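Long-range contact in putative zinc protease (Bordetella pertussis, PDB 3IH6), which is a putative zinc-dependent protease of the peptidase M16 family, probably a metalloendopeptidase, here a fragment that includes part of an M16 inactive domain: residues K67-V72 and F87-Q92. Sequence-based numbering, arbitrary orientation.
Sequences KLASGV and FGAQLQ
Q90 holds CG anti to its own N (chi1 -153°), and the rest of its chain runs out extended. This brings the side chain against Y4 and V6 of strand 2-6. Nearer the backbone, CB of Q90 lies 3.7 Å from O of G71. S70 has OG anti to N (chi1 -165°), which turns the hydroxyl away from O of Q90. CB of S70 is left as the side-chain atom nearest to that oxygen, at 3.0 Å.

The backbone does most of the joining. N of Q90 gives a nearly straight bond to O of G71 (2.8 Å, 172° at the hydrogen). In return, O of Q90 takes two N-H groups. The one from S70 N is very short as modelled, so its exact length is doubtful. The one from G71 N is weak, at 3.4 Å. One step along, V72 and A89 form a non-hydrogen-bonded pair. There CA of V72 makes a CA-H...O contact with O of G88, at 3.3 Å.

A small apolar patch forms on the A89 face. CB of A69 meets CB of A89 at 3.8 Å, and CD1 of L91 is 4.3 Å from CB of A69. Separately, CG of L91 rests against the backbone O of L68, at 3.7 Å. Helix 58-63 touches A69 and V72, while helix 97-109 touches L68 and L91. Q90 lies on the other face.

S70 and G71 together oppose the single residue Q90. This is a classic beta bulge, at the open end of the antiparallel hairpin formed by strands 71-77 and 84-90 in the sheet of this M16 domain.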
# COMPACT_ATOMS: atom_id res chain seq x y z
N LYS E 67 13.07 9.67 31.80
CA LYS E 67 13.79 8.39 31.72
C LYS E 67 13.04 7.23 32.37
O LYS E 67 13.65 6.24 32.73
CB LYS E 67 15.22 8.48 32.30
CG LYS E 67 16.07 9.63 31.81
CD LYS E 67 16.16 9.67 30.30
CE LYS E 67 17.00 10.86 29.85
NZ LYS E 67 18.33 10.80 30.51
N LEU E 68 11.72 7.34 32.50
CA LEU E 68 10.93 6.25 33.06
C LEU E 68 10.64 5.21 31.96
O LEU E 68 10.51 4.01 32.22
CB LEU E 68 9.64 6.78 33.72
CG LEU E 68 9.87 7.63 34.99
CD1 LEU E 68 8.59 8.24 35.52
CD2 LEU E 68 10.56 6.81 36.08
N ALA E 69 10.62 5.68 30.73
CA ALA E 69 10.20 4.83 29.62
C ALA E 69 10.99 5.15 28.37
O ALA E 69 11.58 6.22 28.23
CB ALA E 69 8.71 5.04 29.37
N SER E 70 10.97 4.19 27.46
CA SER E 70 11.63 4.22 26.17
C SER E 70 10.73 4.80 25.08
O SER E 70 11.18 5.39 24.10
CB SER E 70 11.97 2.75 25.82
OG SER E 70 12.88 2.70 24.80
N GLY E 71 9.44 4.61 25.26
CA GLY E 71 8.41 5.13 24.39
C GLY E 71 7.06 4.88 25.04
O GLY E 71 6.99 4.24 26.10
N VAL E 72 5.99 5.33 24.37
CA VAL E 72 4.66 5.23 24.87
C VAL E 72 3.71 4.87 23.75
O VAL E 72 3.98 5.15 22.58
CB VAL E 72 4.16 6.55 25.59
CG1 VAL E 72 5.05 6.92 26.76
CG2 VAL E 72 3.95 7.74 24.59
N PHE E 87 -3.33 2.04 26.81
CA PHE E 87 -2.16 2.89 26.87
C PHE E 87 -1.04 2.10 27.48
O PHE E 87 -1.25 1.19 28.30
CB PHE E 87 -2.43 4.16 27.68
CG PHE E 87 -3.59 4.97 27.15
CD1 PHE E 87 -3.42 5.83 26.07
CD2 PHE E 87 -4.86 4.82 27.68
CE1 PHE E 87 -4.48 6.54 25.56
CE2 PHE E 87 -5.96 5.58 27.17
CZ PHE E 87 -5.76 6.42 26.11
N GLY E 88 0.19 2.40 27.08
CA GLY E 88 1.29 1.72 27.74
C GLY E 88 2.61 2.39 27.54
O GLY E 88 2.70 3.43 26.89
N ALA E 89 3.65 1.81 28.13
CA ALA E 89 4.98 2.36 27.99
C ALA E 89 5.94 1.25 27.74
O ALA E 89 5.77 0.14 28.24
CB ALA E 89 5.41 3.20 29.24
N GLN E 90 6.95 1.56 26.93
CA GLN E 90 8.00 0.65 26.57
C GLN E 90 9.18 0.96 27.49
O GLN E 90 9.61 2.11 27.58
CB GLN E 90 8.38 0.94 25.12
CG GLN E 90 8.94 -0.23 24.36
CD GLN E 90 9.36 0.13 22.94
OE1 GLN E 90 9.53 1.30 22.59
NE2 GLN E 90 9.53 -0.88 22.11
N LEU E 91 9.71 -0.05 28.17
CA LEU E 91 10.84 0.12 29.07
C LEU E 91 12.16 -0.49 28.58
O LEU E 91 12.21 -1.37 27.72
CB LEU E 91 10.50 -0.41 30.47
CG LEU E 91 9.70 0.50 31.42
CD1 LEU E 91 8.42 1.03 30.79
CD2 LEU E 91 9.37 -0.21 32.71
N GLN E 92 13.23 0.05 29.13
CA GLN E 92 14.58 -0.42 28.95
C GLN E 92 14.79 -1.38 30.10
O GLN E 92 14.09 -1.26 31.11
CB GLN E 92 15.50 0.78 29.16
CG GLN E 92 16.92 0.65 28.69
CD GLN E 92 17.35 1.92 27.98
OE1 GLN E 92 16.50 2.73 27.59
NE2 GLN E 92 18.67 2.10 27.79